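Local coordinates for protein cellulose hydrolase (Bacillus licheniformis, PDB 4YZP) that probably hydrolyses internal beta-1,4-glucosidic bonds of cellulose, as an endoglucanase of glycoside hydrolase family 5, at residues 160-165 against 199-204. Sequence-based numbering, arbitrary orientation.
Sequences VNEPTG and LEDNKD
Glu200 N donates to Pro163 O over 2.7 Å, the shortest polar bond between 160-165 and 199-204. The aliphatic CG of Glu200 lies 3.6 Å from the same Pro163 O, and Leu199 CD2 comes up to that oxygen less closely. The second bond joins backbone to side chain: Glu162 N donates to Asp201 OD2 over 2.8 Å, nearly straight at 167°. The donor stands above the carboxylate plane, 59° out of it. With CG beside its own backbone N and anti to the carbonyl carbon (chi1 -79°), Asp201 sends its carboxylate toward the 161-162 peptide. Between these two bonds the chains run very close, Glu162 CA being 3.6 Å from Glu200 C, while Pro163 CD lies 3.9 Å from Asp201 N. The side chain of Glu162 leaves across that of Asp201 at about a right angle, its CG 3.7 Å from Glu200 O, and extends beyond CG to place OE2 in a hydrogen bond with His223 ND1. Asn161 OD1, near the same aspartate, is bonded to Arg72 instead. An alanine in place of Asp201 would probably leave the Glu162 amide without its acceptor here, with only the Glu200 N to Pro163 O bond of the two left between the segments. The two loops follow barrel strands 155-158 and 194-197, neighbours in the eight-stranded TIM barrel, at their C-terminal ends, where the active site of this fold lies. Asn161-Glu162 fits the Asn-Glu pair after the fourth strand in family 5 enzymes, whose glutamate is the general acid/base, and Glu162 also touches Glu271 on strand 267-272. The contact thus ties the main chain of Glu162-Pro163, with the probable acid/base, to the loop after the next strand, while the Glu162 carboxylate is directed to His223.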
ATOM      1  N   VAL A 160      15.508 -12.043  -5.001  1.00  9.71           N
ATOM      2  CA  VAL A 160      14.316 -12.320  -5.799  1.00 11.41           C
ATOM      3  C   VAL A 160      13.054 -11.890  -5.042  1.00 10.95           C
ATOM      4  O   VAL A 160      12.964 -12.028  -3.822  1.00 11.85           O
ATOM      5  CB  VAL A 160      14.252 -13.821  -6.193  1.00 12.74           C
ATOM      6  CG1 VAL A 160      14.231 -14.723  -4.936  1.00 13.88           C
ATOM      7  CG2 VAL A 160      13.053 -14.099  -7.083  1.00 13.73           C
ATOM      8  N   ASN A 161      12.106 -11.320  -5.767  1.00 11.04           N
ATOM      9  CA  ASN A 161      10.845 -10.906  -5.175  1.00 10.87           C
ATOM     10  C   ASN A 161       9.842 -12.060  -5.084  1.00 12.22           C
ATOM     11  O   ASN A 161       9.588 -12.725  -6.088  1.00 12.86           O
ATOM     12  CB  ASN A 161      10.215  -9.780  -5.994  1.00 10.26           C
ATOM     13  CG  ASN A 161       8.937  -9.271  -5.368  1.00 12.01           C
ATOM     14  OD1 ASN A 161       8.982  -8.682  -4.307  1.00 12.46           O
ATOM     15  ND2 ASN A 161       7.794  -9.509  -6.018  1.00 10.86           N
ATOM     16  N   GLU A 162       9.245 -12.251  -3.903  1.00 11.54           N
ATOM     17  CA  GLU A 162       8.179 -13.242  -3.678  1.00 11.92           C
ATOM     18  C   GLU A 162       8.365 -14.543  -4.466  1.00 12.58           C
ATOM     19  O   GLU A 162       7.524 -14.917  -5.286  1.00 12.75           O
ATOM     20  CB  GLU A 162       6.821 -12.603  -3.998  1.00 12.47           C
ATOM     21  CG  GLU A 162       6.554 -11.372  -3.119  1.00 13.62           C
ATOM     22  CD  GLU A 162       5.157 -10.752  -3.274  1.00 17.25           C
ATOM     23  OE1 GLU A 162       4.365 -11.223  -4.117  1.00 15.96           O
ATOM     24  OE2 GLU A 162       4.850  -9.783  -2.538  1.00 18.24           O
ATOM     25  N   PRO A 163       9.475 -15.246  -4.201  1.00 13.32           N
ATOM     26  CA  PRO A 163       9.768 -16.469  -4.949  1.00 12.72           C
ATOM     27  C   PRO A 163       8.743 -17.579  -4.732  1.00 14.18           C
ATOM     28  O   PRO A 163       8.246 -17.788  -3.624  1.00 13.85           O
ATOM     29  CB  PRO A 163      11.135 -16.890  -4.411  1.00 13.51           C
ATOM     30  CG  PRO A 163      11.248 -16.207  -3.086  1.00 14.13           C
ATOM     31  CD  PRO A 163      10.546 -14.916  -3.247  1.00 13.29           C
ATOM     32  N   THR A 164       8.433 -18.291  -5.812  1.00 14.52           N
ATOM     33  CA  THR A 164       7.437 -19.337  -5.748  1.00 15.33           C
ATOM     34  C   THR A 164       7.797 -20.517  -6.646  1.00 15.40           C
ATOM     35  O   THR A 164       8.790 -20.483  -7.379  1.00 14.26           O
ATOM     36  CB  THR A 164       6.053 -18.788  -6.133  1.00 19.90           C
ATOM     37  OG1 THR A 164       5.074 -19.808  -5.931  1.00 25.99           O
ATOM     38  CG2 THR A 164       6.050 -18.289  -7.600  1.00 16.78           C
ATOM     39  N   GLY A 165       7.028 -21.594  -6.525  1.00 15.14           N
ATOM     40  CA  GLY A 165       7.188 -22.737  -7.402  1.00 16.68           C
ATOM     41  C   GLY A 165       8.385 -23.606  -7.088  1.00 18.90           C
ATOM     42  O   GLY A 165       8.886 -24.315  -7.959  1.00 20.61           O
ATOM     43  N   LEU A 199      10.221 -18.492   1.066  1.00 12.93           N
ATOM     44  CA  LEU A 199       9.232 -18.612  -0.007  1.00 12.26           C
ATOM     45  C   LEU A 199       8.206 -17.483   0.055  1.00 12.38           C
ATOM     46  O   LEU A 199       7.741 -17.117   1.130  1.00 11.93           O
ATOM     47  CB  LEU A 199       8.530 -19.967   0.070  1.00 13.98           C
ATOM     48  CG  LEU A 199       9.426 -21.129  -0.357  1.00 16.58           C
ATOM     49  CD1 LEU A 199       8.867 -22.436   0.141  1.00 17.53           C
ATOM     50  CD2 LEU A 199       9.567 -21.147  -1.884  1.00 17.93           C
ATOM     51  N   GLU A 200       7.910 -16.911  -1.111  1.00 11.93           N
ATOM     52  CA  GLU A 200       6.930 -15.830  -1.281  1.00 14.33           C
ATOM     53  C   GLU A 200       7.207 -14.558  -0.466  1.00 12.93           C
ATOM     54  O   GLU A 200       6.314 -13.735  -0.312  1.00 13.63           O
ATOM     55  CB  GLU A 200       5.522 -16.365  -0.974  1.00 19.21           C
ATOM     56  CG  GLU A 200       5.105 -17.438  -1.981  1.00 24.81           C
ATOM     57  CD  GLU A 200       3.698 -17.994  -1.780  1.00 31.83           C
ATOM     58  OE1 GLU A 200       2.948 -17.510  -0.903  1.00 31.96           O
ATOM     59  OE2 GLU A 200       3.335 -18.922  -2.533  1.00 37.74           O
ATOM     60  N   ASP A 201       8.450 -14.387  -0.007  1.00 10.74           N
ATOM     61  CA  ASP A 201       8.815 -13.324   0.943  1.00 11.74           C
ATOM     62  C   ASP A 201       7.824 -13.308   2.090  1.00 11.54           C
ATOM     63  O   ASP A 201       7.454 -12.248   2.595  1.00 13.50           O
ATOM     64  CB  ASP A 201       8.872 -11.936   0.261  1.00 12.64           C
ATOM     65  CG  ASP A 201      10.167 -11.721  -0.527  1.00 14.39           C
ATOM     66  OD1 ASP A 201      11.222 -12.215  -0.097  1.00 15.56           O
ATOM     67  OD2 ASP A 201      10.133 -11.050  -1.581  1.00 15.90           O
ATOM     68  N   ASN A 202       7.376 -14.498   2.478  1.00 10.87           N
ATOM     69  CA  ASN A 202       6.330 -14.663   3.473  1.00 13.60           C
ATOM     70  C   ASN A 202       6.919 -14.726   4.891  1.00 14.25           C
ATOM     71  O   ASN A 202       7.961 -15.346   5.120  1.00 14.59           O
ATOM     72  CB  ASN A 202       5.522 -15.922   3.150  1.00 15.82           C
ATOM     73  CG  ASN A 202       4.495 -16.252   4.205  1.00 18.64           C
ATOM     74  OD1 ASN A 202       4.782 -16.944   5.171  1.00 20.65           O
ATOM     75  ND2 ASN A 202       3.288 -15.749   4.024  1.00 19.87           N
ATOM     76  N   LYS A 203       6.246 -14.077   5.833  1.00 15.11           N
ATOM     77  CA  LYS A 203       6.683 -14.017   7.227  1.00 17.01           C
ATOM     78  C   LYS A 203       6.773 -15.393   7.894  1.00 17.21           C
ATOM     79  O   LYS A 203       7.721 -15.699   8.629  1.00 16.90           O
ATOM     80  CB  LYS A 203       5.714 -13.107   8.003  1.00 20.69           C
ATOM     81  CG  LYS A 203       6.074 -12.843   9.437  1.00 25.64           C
ATOM     82  CD  LYS A 203       5.182 -13.649  10.364  1.00 30.31           C
ATOM     83  CE  LYS A 203       3.705 -13.387  10.082  1.00 30.90           C
ATOM     84  NZ  LYS A 203       2.836 -14.285  10.891  1.00 31.35           N
ATOM     85  N   ASP A 204       5.773 -16.227   7.643  1.00 17.43           N
ATOM     86  CA  ASP A 204       5.730 -17.551   8.262  1.00 17.39           C
ATOM     87  C   ASP A 204       6.841 -18.440   7.707  1.00 15.55           C
ATOM     88  O   ASP A 204       7.455 -19.235   8.429  1.00 15.28           O
ATOM     89  CB  ASP A 204       4.353 -18.182   8.042  1.00 21.56           C
ATOM     90  CG  ASP A 204       3.239 -17.383   8.703  1.00 25.30           C
ATOM     91  OD1 ASP A 204       3.398 -17.015   9.885  1.00 25.89           O
ATOM     92  OD2 ASP A 204       2.217 -17.101   8.033  1.00 27.14           O
TER